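Local atomic coordinates of D-alanine--D-alanine ligase (Acinetobacter baumannii ACICU, PDB entry 5D8D), a protein that catalyses the ATP-dependent joining of two D-alanine molecules into D-alanyl-D-alanine, a step of peptidoglycan biosynthesis in cell wall formation. Residues L135-I139 / E176-T180; G97-V101 / K140-G145; R182-F188 / G252-Q258; S147-S151 / K165-H169. One frame throughout, in Å; residues are numbered along the deposited sequence.

Interaction 1. Residues L135-I139 / E176-T180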
loop_
_atom_site.group_PDB
_atom_site.type_symbol
_atom_site.label_atom_id
_atom_site.label_comp_id
_atom_site.label_asym_id
_atom_site.label_seq_id
_atom_site.Cartn_x
_atom_site.Cartn_y
_atom_site.Cartn_z
ATOM N N LEU A 135 10.026 7.606 28.626
ATOM C CA LEU A 135 9.697 9.010 28.389
ATOM C C LEU A 135 10.975 9.749 27.975
ATOM O O LEU A 135 12.068 9.392 28.417
ATOM C CB LEU A 135 9.036 9.685 29.608
ATOM C CG LEU A 135 7.525 9.409 29.813
ATOM C CD1 LEU A 135 7.308 8.299 30.813
ATOM C CD2 LEU A 135 6.750 10.617 30.290
ATOM N N PRO A 136 10.859 10.747 27.106
ATOM C CA PRO A 136 9.595 11.173 26.488
ATOM C C PRO A 136 9.290 10.477 25.136
ATOM O O PRO A 136 10.154 9.792 24.577
ATOM C CB PRO A 136 9.794 12.689 26.310
ATOM C CG PRO A 136 11.189 12.996 26.779
ATOM C CD PRO A 136 11.935 11.704 26.825
ATOM N N VAL A 137 8.057 10.642 24.649
ATOM C CA VAL A 137 7.625 10.130 23.329
ATOM C C VAL A 137 6.950 11.247 22.527
ATOM O O VAL A 137 6.644 12.316 23.055
ATOM C CB VAL A 137 6.659 8.903 23.419
ATOM C CG1 VAL A 137 7.252 7.800 24.284
ATOM C CG2 VAL A 137 5.276 9.309 23.917
ATOM N N ILE A 138 6.721 10.970 21.249
ATOM C CA ILE A 138 5.992 11.872 20.362
ATOM C C ILE A 138 4.771 11.090 19.893
ATOM O O ILE A 138 4.897 9.929 19.484
ATOM C CB ILE A 138 6.863 12.392 19.180
ATOM C CG1 ILE A 138 6.015 13.187 18.181
ATOM C CG2 ILE A 138 7.587 11.271 18.438
ATOM C CD1 ILE A 138 6.823 14.013 17.201
ATOM N N ILE A 139 3.601 11.727 20.000
ATOM C CA ILE A 139 2.306 11.169 19.559
ATOM C C ILE A 139 1.981 11.784 18.204
ATOM O O ILE A 139 1.891 13.012 18.098
ATOM C CB ILE A 139 1.148 11.511 20.556
ATOM C CG1 ILE A 139 1.463 11.030 21.993
ATOM C CG2 ILE A 139 -0.190 10.953 20.066
ATOM C CD1 ILE A 139 1.623 9.530 22.147
ATOM N N GLU A 176 5.648 7.231 19.304
ATOM C CA GLU A 176 7.014 6.880 18.919
ATOM C C GLU A 176 7.987 7.392 20.008
ATOM O O GLU A 176 7.802 8.510 20.537
ATOM C CB GLU A 176 7.303 7.534 17.563
ATOM C CG GLU A 176 8.621 7.168 16.876
ATOM C CD GLU A 176 8.874 7.974 15.587
ATOM O OE1 GLU A 176 9.475 7.418 14.647
ATOM O OE2 GLU A 176 8.477 9.168 15.502
ATOM N N LYS A 177 9.005 6.581 20.337
ATOM C CA LYS A 177 10.103 6.980 21.257
ATOM C C LYS A 177 10.790 8.273 20.816
ATOM O O LYS A 177 11.279 8.327 19.698
ATOM C CB LYS A 177 11.156 5.868 21.311
ATOM C CG LYS A 177 12.439 6.202 22.057
ATOM C CD LYS A 177 13.235 4.945 22.413
ATOM C CE LYS A 177 14.730 5.215 22.626
ATOM N NZ LYS A 177 15.169 4.765 23.977
ATOM N N TRP A 178 10.850 9.292 21.681
ATOM C CA TRP A 178 11.514 10.562 21.327
ATOM C C TRP A 178 13.005 10.306 21.224
ATOM O O TRP A 178 13.550 9.586 22.033
ATOM C CB TRP A 178 11.261 11.668 22.364
ATOM C CG TRP A 178 11.841 13.018 21.992
ATOM C CD1 TRP A 178 13.035 13.541 22.406
ATOM C CD2 TRP A 178 11.251 14.009 21.131
ATOM N NE1 TRP A 178 13.223 14.794 21.865
ATOM C CE2 TRP A 178 12.144 15.105 21.077
ATOM C CE3 TRP A 178 10.055 14.075 20.399
ATOM C CZ2 TRP A 178 11.874 16.259 20.312
ATOM C CZ3 TRP A 178 9.786 15.227 19.643
ATOM C CH2 TRP A 178 10.693 16.301 19.610
ATOM N N ILE A 179 13.654 10.861 20.214
ATOM C CA ILE A 179 15.104 10.871 20.185
ATOM C C ILE A 179 15.564 12.326 20.084
ATOM O O ILE A 179 15.003 13.126 19.324
ATOM C CB ILE A 179 15.692 9.919 19.112
ATOM C CG1 ILE A 179 15.449 10.458 17.701
ATOM C CG2 ILE A 179 15.190 8.479 19.354
ATOM C CD1 ILE A 179 15.242 9.403 16.630
ATOM N N THR A 180 16.540 12.672 20.919
ATOM C CA THR A 180 17.036 14.032 20.986
ATOM C C THR A 180 18.072 14.189 19.892
ATOM O O THR A 180 19.038 13.383 19.798
ATOM C CB THR A 180 17.714 14.350 22.327
ATOM O OG1 THR A 180 18.800 13.433 22.521
ATOM C CG2 THR A 180 16.708 14.268 23.494
#
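In the antiparallel sheet of the ATP-grasp fold that holds strands 137-141 and 173-177, Ile-138 and Glu-176 form a hydrogen-bonded pair. Two nearly straight backbone bonds link them, Ile-138 N to Glu-176 O and Glu-176 N to Ile-138 O, each 2.8 Å long. Next along the ladder, Val-137 and Lys-177 are a non-hydrogen-bonded pair with diverging side chains. Beyond it, Trp-178 N donates a hydrogen bond to Pro-136 O at 3.0 Å; Pro-136 follows a cis peptide bond. With CG turned anti to its backbone N (chi1 -176°), Trp-178 brings the six-membered end of its indole to Ile-138. CE3 of Trp-178 lies 3.8 Å from Ile-138 CB, which sits at the ring edge and in its plane, while CZ3 of Trp-178 is 4.0 Å from Ile-138 CD1. Lys-152 adds a cation-pi contact to the same indole. The CG2 branch of Ile-138 runs alongside the extended Glu-176 and stops 3.7 Å from its OE2. Lys-104 forms a salt bridge with Glu-176 OE1, and Lys-140 with OE2. Both segments fall within the predicted ATP site, and the run from Glu-176 into the linker after strand 173-177 is consistent with the hinge that receives adenine in ATP-grasp enzymes.

Interaction 2. Residues G97-V101 / K140-G145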
loop_
_atom_site.group_PDB
_atom_site.type_symbol
_atom_site.label_atom_id
_atom_site.label_comp_id
_atom_site.label_asym_id
_atom_site.label_seq_id
_atom_site.Cartn_x
_atom_site.Cartn_y
_atom_site.Cartn_z
ATOM N N GLY A 97 3.824 4.659 1.888
ATOM C CA GLY A 97 4.395 5.952 2.299
ATOM C C GLY A 97 3.430 6.903 2.993
ATOM O O GLY A 97 3.867 7.798 3.716
ATOM N N MET A 98 2.125 6.710 2.805
ATOM C CA MET A 98 1.148 7.547 3.461
ATOM C C MET A 98 0.937 7.126 4.910
ATOM O O MET A 98 0.325 7.864 5.690
ATOM C CB MET A 98 -0.165 7.476 2.666
ATOM C CG MET A 98 -1.286 8.443 3.087
ATOM S SD MET A 98 -1.289 10.146 2.428
ATOM C CE MET A 98 -2.841 10.754 3.096
ATOM N N ASP A 99 1.431 5.938 5.263
ATOM C CA ASP A 99 1.239 5.315 6.581
ATOM C C ASP A 99 2.618 5.238 7.288
ATOM O O ASP A 99 3.540 4.503 6.869
ATOM C CB ASP A 99 0.633 3.921 6.351
ATOM C CG ASP A 99 0.048 3.263 7.619
ATOM O OD1 ASP A 99 0.657 3.288 8.700
ATOM O OD2 ASP A 99 -1.031 2.663 7.512
ATOM N N LYS A 100 2.750 6.017 8.359
ATOM C CA LYS A 100 3.993 6.063 9.127
ATOM C C LYS A 100 4.357 4.717 9.732
ATOM O O LYS A 100 5.537 4.297 9.652
ATOM C CB LYS A 100 3.936 7.128 10.225
ATOM C CG LYS A 100 3.995 8.538 9.689
ATOM C CD LYS A 100 3.869 9.549 10.812
ATOM C CE LYS A 100 3.619 10.954 10.283
ATOM N NZ LYS A 100 2.210 11.149 9.846
ATOM N N VAL A 101 3.370 3.999 10.279
ATOM C CA VAL A 101 3.728 2.724 10.909
ATOM C C VAL A 101 4.092 1.704 9.861
ATOM O O VAL A 101 5.096 0.983 10.063
ATOM C CB VAL A 101 2.756 2.159 11.984
ATOM C CG1 VAL A 101 1.734 3.182 12.466
ATOM C CG2 VAL A 101 2.139 0.818 11.589
ATOM N N LYS A 140 1.807 10.954 17.176
ATOM C CA LYS A 140 1.501 11.465 15.829
ATOM C C LYS A 140 0.394 10.664 15.150
ATOM O O LYS A 140 0.284 9.460 15.387
ATOM C CB LYS A 140 2.769 11.546 14.942
ATOM C CG LYS A 140 3.699 10.340 14.953
ATOM C CD LYS A 140 4.909 10.536 14.039
ATOM C CE LYS A 140 5.954 11.472 14.629
ATOM N NZ LYS A 140 7.213 11.465 13.819
ATOM N N PRO A 141 -0.437 11.338 14.311
ATOM C CA PRO A 141 -1.422 10.583 13.540
ATOM C C PRO A 141 -0.669 9.741 12.532
ATOM O O PRO A 141 0.302 10.218 11.929
ATOM C CB PRO A 141 -2.252 11.664 12.838
ATOM C CG PRO A 141 -1.308 12.800 12.672
ATOM C CD PRO A 141 -0.391 12.753 13.880
ATOM N N VAL A 142 -1.108 8.497 12.390
ATOM C CA VAL A 142 -0.462 7.522 11.523
ATOM C C VAL A 142 -0.486 7.921 10.031
ATOM O O VAL A 142 0.483 7.636 9.315
ATOM C CB VAL A 142 -1.123 6.140 11.722
ATOM C CG1 VAL A 142 -0.653 5.142 10.681
ATOM C CG2 VAL A 142 -0.846 5.634 13.133
ATOM N N HIS A 143 -1.565 8.575 9.570
ATOM C CA HIS A 143 -1.819 8.696 8.125
ATOM C C HIS A 143 -1.634 10.071 7.499
ATOM O O HIS A 143 -1.543 10.147 6.265
ATOM C CB HIS A 143 -3.205 8.151 7.742
ATOM C CG HIS A 143 -3.293 6.660 7.746
ATOM N ND1 HIS A 143 -4.000 5.959 8.702
ATOM C CD2 HIS A 143 -2.763 5.737 6.910
ATOM C CE1 HIS A 143 -3.895 4.664 8.456
ATOM N NE2 HIS A 143 -3.156 4.503 7.370
ATOM N N GLU A 144 -1.536 11.144 8.290
ATOM C CA GLU A 144 -1.358 12.496 7.690
ATOM C C GLU A 144 -0.127 12.676 6.746
ATOM O O GLU A 144 -0.081 13.651 5.978
ATOM C CB GLU A 144 -1.409 13.600 8.759
ATOM C CG GLU A 144 -2.820 13.897 9.269
ATOM C CD GLU A 144 -3.688 14.728 8.305
ATOM O OE1 GLU A 144 -3.574 14.593 7.064
ATOM O OE2 GLU A 144 -4.520 15.526 8.790
ATOM N N GLY A 145 0.830 11.732 6.800
ATOM C CA GLY A 145 1.888 11.559 5.794
ATOM C C GLY A 145 2.801 12.749 5.575
ATOM O O GLY A 145 2.912 13.612 6.436
#
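Lys-100 grips the turn after strand 137-141 with both of its nitrogens. Its backbone N gives a nearly straight bond (176°) to Val-142 O at 2.9 Å. Its side chain, extended until a bend at chi4, delivers NZ to Pro-141 O at 3.0 Å, so two successive carbonyls are satisfied by one residue. On the way Lys-100 CD passes Lys-140 CD at 3.5 Å, the two chains crossing at about a right angle. Asp-99 is the N-cap of helix 100-108: its OD1 accepts a weak capping bond from Val-101 N, 3.2 Å away. This helix start meets the head of the loop that, in the ATP-grasp fold, joins two strands and closes over the nucleotide; residues 140-145 belong to the predicted ATP site. Asp-99 OD2 takes a weak bond from His-143 NE2 at 2.8 Å, the carboxylate and ring planes 73° apart, but its stronger partner is Lys-102 in a salt bridge. Gln-92 NE2 of the second subunit also donates to OD2, carrying the contact to the dimer interface. His-143 CA adds a CA-H...O contact to Met-98 O at 3.3 Å, and Asp-170 OD2 accepts from His-143 N. Beside the Asp-99 carboxylate, Val-101 CG1 packs against Val-142 CG1 at 3.6 Å.

Interaction 3. Residues R182-F188 / G252-Q258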
loop_
_atom_site.group_PDB
_atom_site.type_symbol
_atom_site.label_atom_id
_atom_site.label_comp_id
_atom_site.label_asym_id
_atom_site.label_seq_id
_atom_site.Cartn_x
_atom_site.Cartn_y
_atom_site.Cartn_z
ATOM N N ARG A 182 18.784 16.532 15.869
ATOM C CA ARG A 182 18.460 17.443 14.788
ATOM C C ARG A 182 17.791 16.658 13.654
ATOM O O ARG A 182 18.132 15.494 13.415
ATOM C CB ARG A 182 19.762 18.064 14.305
ATOM C CG ARG A 182 20.504 18.837 15.394
ATOM C CD ARG A 182 21.757 19.474 14.844
ATOM N NE ARG A 182 22.722 18.508 14.331
ATOM C CZ ARG A 182 23.810 18.833 13.622
ATOM N NH1 ARG A 182 24.084 20.102 13.336
ATOM N NH2 ARG A 182 24.652 17.893 13.197
ATOM N N GLU A 183 16.838 17.294 12.979
ATOM C CA GLU A 183 16.044 16.665 11.936
ATOM C C GLU A 183 16.475 17.160 10.578
ATOM O O GLU A 183 16.699 18.352 10.401
ATOM C CB GLU A 183 14.575 16.976 12.149
ATOM C CG GLU A 183 13.664 16.042 11.379
ATOM C CD GLU A 183 12.201 16.330 11.595
ATOM O OE1 GLU A 183 11.881 16.865 12.683
ATOM O OE2 GLU A 183 11.386 15.992 10.678
ATOM N N PHE A 184 16.593 16.232 9.636
ATOM C CA PHE A 184 17.032 16.507 8.269
ATOM C C PHE A 184 16.042 16.006 7.229
ATOM O O PHE A 184 15.297 15.089 7.523
ATOM C CB PHE A 184 18.380 15.842 8.033
ATOM C CG PHE A 184 19.415 16.287 8.999
ATOM C CD1 PHE A 184 19.522 15.683 10.250
ATOM C CD2 PHE A 184 20.246 17.355 8.697
ATOM C CE1 PHE A 184 20.479 16.100 11.161
ATOM C CE2 PHE A 184 21.210 17.779 9.607
ATOM C CZ PHE A 184 21.325 17.156 10.840
ATOM N N THR A 185 16.006 16.624 6.037
ATOM C CA THR A 185 15.267 16.070 4.909
ATOM C C THR A 185 16.220 15.810 3.776
ATOM O O THR A 185 17.135 16.572 3.503
ATOM C CB THR A 185 14.038 16.900 4.491
ATOM O OG1 THR A 185 13.116 16.071 3.759
ATOM C CG2 THR A 185 14.370 18.024 3.639
ATOM N N ILE A 186 16.033 14.677 3.136
ATOM C CA ILE A 186 16.880 14.270 2.017
ATOM C C ILE A 186 15.947 14.122 0.844
ATOM O O ILE A 186 15.106 13.264 0.858
ATOM C CB ILE A 186 17.598 12.971 2.358
ATOM C CG1 ILE A 186 18.507 13.253 3.545
ATOM C CG2 ILE A 186 18.393 12.470 1.155
ATOM C CD1 ILE A 186 17.861 13.108 4.899
ATOM N N SER A 187 16.095 14.980 -0.144
ATOM C CA SER A 187 15.218 15.009 -1.295
ATOM C C SER A 187 15.725 14.062 -2.349
ATOM O O SER A 187 16.887 13.719 -2.363
ATOM C CB SER A 187 15.150 16.424 -1.871
ATOM O OG SER A 187 14.636 17.342 -0.921
ATOM N N PHE A 188 14.852 13.660 -3.263
ATOM C CA PHE A 188 15.252 12.707 -4.291
ATOM C C PHE A 188 14.892 13.235 -5.651
ATOM O O PHE A 188 13.868 13.866 -5.811
ATOM C CB PHE A 188 14.634 11.306 -4.023
ATOM C CG PHE A 188 15.382 10.512 -2.986
ATOM C CD1 PHE A 188 15.167 10.743 -1.636
ATOM C CD2 PHE A 188 16.349 9.586 -3.362
ATOM C CE1 PHE A 188 15.883 10.074 -0.669
ATOM C CE2 PHE A 188 17.070 8.888 -2.392
ATOM C CZ PHE A 188 16.816 9.129 -1.037
ATOM N N GLY A 252 10.923 12.710 -4.332
ATOM C CA GLY A 252 10.382 12.592 -2.988
ATOM C C GLY A 252 11.401 13.002 -1.924
ATOM O O GLY A 252 12.533 13.399 -2.229
ATOM N N ARG A 253 10.989 12.893 -0.676
ATOM C CA ARG A 253 11.822 13.257 0.457
ATOM C C ARG A 253 11.766 12.135 1.480
ATOM O O ARG A 253 10.692 11.529 1.671
ATOM C CB ARG A 253 11.286 14.502 1.122
ATOM C CG ARG A 253 11.445 15.797 0.339
ATOM C CD ARG A 253 10.691 16.958 1.013
ATOM N NE ARG A 253 10.905 16.922 2.453
ATOM C CZ ARG A 253 10.055 17.326 3.388
ATOM N NH1 ARG A 253 8.886 17.881 3.070
ATOM N NH2 ARG A 253 10.403 17.193 4.676
ATOM N N ILE A 254 12.905 11.877 2.127
ATOM C CA ILE A 254 12.947 11.098 3.343
ATOM C C ILE A 254 13.326 12.032 4.459
ATOM O O ILE A 254 14.295 12.788 4.329
ATOM C CB ILE A 254 14.042 10.044 3.270
ATOM C CG1 ILE A 254 13.792 9.096 2.074
ATOM C CG2 ILE A 254 14.153 9.292 4.602
ATOM C CD1 ILE A 254 12.832 7.964 2.333
ATOM N N ASP A 255 12.608 11.977 5.570
ATOM C CA ASP A 255 13.024 12.713 6.772
ATOM C C ASP A 255 13.756 11.808 7.749
ATOM O O ASP A 255 13.421 10.619 7.914
ATOM C CB ASP A 255 11.835 13.317 7.467
ATOM C CG ASP A 255 11.184 14.435 6.657
ATOM O OD1 ASP A 255 11.746 14.924 5.628
ATOM O OD2 ASP A 255 10.074 14.823 7.085
ATOM N N ALA A 256 14.753 12.368 8.412
ATOM C CA ALA A 256 15.563 11.589 9.344
ATOM C C ALA A 256 16.042 12.451 10.511
ATOM O O ALA A 256 16.001 13.680 10.450
ATOM C CB ALA A 256 16.733 10.958 8.610
ATOM N N MET A 257 16.448 11.775 11.576
ATOM C CA MET A 257 17.023 12.366 12.784
ATOM C C MET A 257 18.512 11.979 12.890
ATOM O O MET A 257 18.877 10.857 12.546
ATOM C CB MET A 257 16.282 11.791 13.987
ATOM C CG MET A 257 15.986 12.777 15.086
ATOM S SD MET A 257 14.716 13.955 14.615
ATOM C CE MET A 257 13.896 14.263 16.195
ATOM N N GLN A 258 19.375 12.888 13.345
ATOM C CA GLN A 258 20.660 12.462 13.953
ATOM C C GLN A 258 20.622 12.659 15.461
ATOM O O GLN A 258 20.249 13.712 15.904
ATOM C CB GLN A 258 21.868 13.191 13.379
ATOM C CG GLN A 258 23.212 12.498 13.718
ATOM C CD GLN A 258 24.465 13.290 13.332
ATOM O OE1 GLN A 258 25.520 12.726 12.917
ATOM N NE2 GLN A 258 24.372 14.601 13.483
#
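Thr-185 turns OG1 away from its backbone N (chi1 -158°), Asp-255 places its carboxylate beside its own N (chi1 -68°), and Arg-253 bends at chi3 (43°); together these torsions gather three polar groups on one side of paired strands. Thr-185 OG1 donates to Asp-255 OD1 at 2.6 Å, nearly along the carboxylate C-O axis. It accepts from Arg-253 NE at 2.7 Å, lying in the guanidinium plane at its edge. A salt bridge from Arg-253 NH2 to Asp-255 OD1, 2.8 Å long with weak hydrogen-bond geometry, gives OD1 a second partner. Glu-183 lies on the same side, its OE2 4.0 Å from Asp-255 OD2. Strands 181-189 and 252-259 are the inner pair of an antiparallel sheet in the ATP-grasp fold, and this polar face carries Asp-255, a predicted ligand of one of two magnesium ions; Glu-268, shared by both, and Asn-270, for the second, lie on neighbouring strand 264-270. Hydrogen-bonded pairs such as Phe-184 with Ala-256 and Ile-186 with Ile-254 hold the ladder, whereas the Phe-188 and Gly-252 bonds are weak. The other face is largely apolar and packs on helix 229-245. There Phe-188 CE1 touches Ile-254 CG1 at 3.6 Å, and the Phe-188 ring stacks with Phe-243. Near the far end, Phe-184 CZ lies against a face of the Arg-182 guanidinium, 3.8 Å above its plane, while Arg-182 NH2 bonds to Gly-226 O.

Interaction 4. Residues S147-S151 / K165-H169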
loop_
_atom_site.group_PDB
_atom_site.type_symbol
_atom_site.label_atom_id
_atom_site.label_comp_id
_atom_site.label_asym_id
_atom_site.label_seq_id
_atom_site.Cartn_x
_atom_site.Cartn_y
_atom_site.Cartn_z
ATOM N N SER A 147 2.908 17.601 8.489
ATOM C CA SER A 147 3.284 17.922 9.865
ATOM C C SER A 147 2.121 18.617 10.578
ATOM O O SER A 147 1.996 19.847 10.575
ATOM C CB SER A 147 4.565 18.770 9.911
ATOM O OG SER A 147 5.726 17.951 9.875
ATOM N N VAL A 148 1.268 17.792 11.171
ATOM C CA VAL A 148 0.068 18.244 11.866
ATOM C C VAL A 148 -0.279 17.172 12.905
ATOM O O VAL A 148 0.066 16.000 12.712
ATOM C CB VAL A 148 -1.096 18.486 10.856
ATOM C CG1 VAL A 148 -1.685 17.172 10.341
ATOM C CG2 VAL A 148 -2.170 19.378 11.462
ATOM N N GLY A 149 -0.915 17.581 14.007
ATOM C CA GLY A 149 -1.376 16.649 15.056
ATOM C C GLY A 149 -0.331 16.113 16.032
ATOM O O GLY A 149 -0.678 15.361 16.963
ATOM N N MET A 150 0.936 16.499 15.834
ATOM C CA MET A 150 2.056 16.020 16.653
ATOM C C MET A 150 2.063 16.766 17.987
ATOM O O MET A 150 1.777 17.973 18.047
ATOM C CB MET A 150 3.409 16.189 15.927
ATOM C CG MET A 150 3.636 15.214 14.767
ATOM S SD MET A 150 4.613 15.844 13.379
ATOM C CE MET A 150 6.265 15.223 13.698
ATOM N N SER A 151 2.357 16.032 19.057
ATOM C CA SER A 151 2.529 16.616 20.390
ATOM C C SER A 151 3.678 15.871 21.082
ATOM O O SER A 151 3.863 14.667 20.868
ATOM C CB SER A 151 1.237 16.527 21.229
ATOM O OG SER A 151 0.076 16.223 20.456
ATOM N N LYS A 165 -5.386 15.640 20.009
ATOM C CA LYS A 165 -4.768 16.380 18.880
ATOM C C LYS A 165 -4.741 15.497 17.615
ATOM O O LYS A 165 -5.251 15.889 16.555
ATOM C CB LYS A 165 -3.328 16.874 19.218
ATOM C CG LYS A 165 -3.144 18.383 19.419
ATOM C CD LYS A 165 -2.537 19.093 18.208
ATOM C CE LYS A 165 -3.487 19.127 17.009
ATOM N NZ LYS A 165 -4.757 19.879 17.244
ATOM N N ALA A 166 -4.157 14.305 17.759
ATOM C CA ALA A 166 -4.024 13.321 16.669
ATOM C C ALA A 166 -5.350 12.632 16.268
ATOM O O ALA A 166 -5.503 12.246 15.110
ATOM C CB ALA A 166 -2.963 12.275 17.032
ATOM N N THR A 167 -6.283 12.476 17.216
ATOM C CA THR A 167 -7.576 11.795 16.973
ATOM C C THR A 167 -8.512 12.592 16.049
ATOM O O THR A 167 -9.381 11.987 15.419
ATOM C CB THR A 167 -8.282 11.379 18.306
ATOM O OG1 THR A 167 -7.486 10.385 18.970
ATOM C CG2 THR A 167 -9.708 10.806 18.091
ATOM N N GLN A 168 -8.338 13.920 15.967
ATOM C CA GLN A 168 -9.016 14.751 14.937
ATOM C C GLN A 168 -8.654 14.268 13.523
ATOM O O GLN A 168 -9.539 14.022 12.692
ATOM C CB GLN A 168 -8.675 16.257 15.108
ATOM C CG GLN A 168 -8.992 17.208 13.924
ATOM C CD GLN A 168 -10.394 17.837 13.930
ATOM O OE1 GLN A 168 -10.888 18.287 14.961
ATOM N NE2 GLN A 168 -11.019 17.904 12.758
ATOM N N HIS A 169 -7.349 14.124 13.279
ATOM C CA HIS A 169 -6.804 13.765 11.958
ATOM C C HIS A 169 -6.812 12.254 11.646
ATOM O O HIS A 169 -6.610 11.881 10.482
ATOM C CB HIS A 169 -5.359 14.287 11.813
ATOM C CG HIS A 169 -5.206 15.758 12.075
ATOM N ND1 HIS A 169 -4.635 16.251 13.229
ATOM C CD2 HIS A 169 -5.562 16.840 11.342
ATOM C CE1 HIS A 169 -4.643 17.571 13.194
ATOM N NE2 HIS A 169 -5.198 17.954 12.058
#
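Lys-165 starts toward Gly-149 and Ser-151 and then curls along the loop before its end leads away. Its CB lies 3.7 Å from Ser-151 OG and 3.8 Å from Gly-149 O. CG still touches the serine, 4.0 Å from Ser-151 OG. The bend at chi2 (-101°) and those that follow turn the chain along the glycine: CD of Lys-165 comes 4.2 Å from Gly-149 CA and CE 3.8 Å from the same atom, and NZ then departs from the loop. CB and CG thus pack on Ser-151 OG, a buried hydroxyl without a polar partner in the model. Residues 147-150 end the glycine-rich loop between strands 137-141 and 151-153, a hallmark of ATP-grasp enzymes that closes over the nucleotide phosphates, and Ser-151 opens strand 151-153; here the loop lies against residues 165-169 of helix 159-169, within the predicted ATP site and without bound nucleotide. Gly-149 enters with a positive phi (78°), and its CA sits 3.8 Å from His-169 ND1. Val-148 lies over one face of the same imidazole with both branches. Its CG1 stands over the ring centre in a CH-pi contact, 3.9 Å from the His-169 centroid and 7° off the normal, while CG2 of Val-148 approaches His-169 NE2 at 3.4 Å. Gln-168 CG backs the opposite ring face. Ala-166 turns its CB to Gly-149 O and to Pro-141 of strand 137-141.

How the interactions relate
From the N terminus, residues 97-101 lead into helix 100-108 and are the first to find a partner, the 140-145 segment of interaction 2. Interaction 1 begins inside that loop, at 135-139, and closes only at 176-180, so the two cross; strand 137-141 serves both and makes them touch. Interaction 4 is nested within the loop of interaction 1, following interaction 2 in series, and ties the glycine-rich loop to helix 159-169; Ser-151 O probably accepts from Ile-139 N. Past 180 the chain enters the second four-stranded sheet, where interaction 3 closes the longest loop, touching interaction 1 through Ile-179 and Met-257.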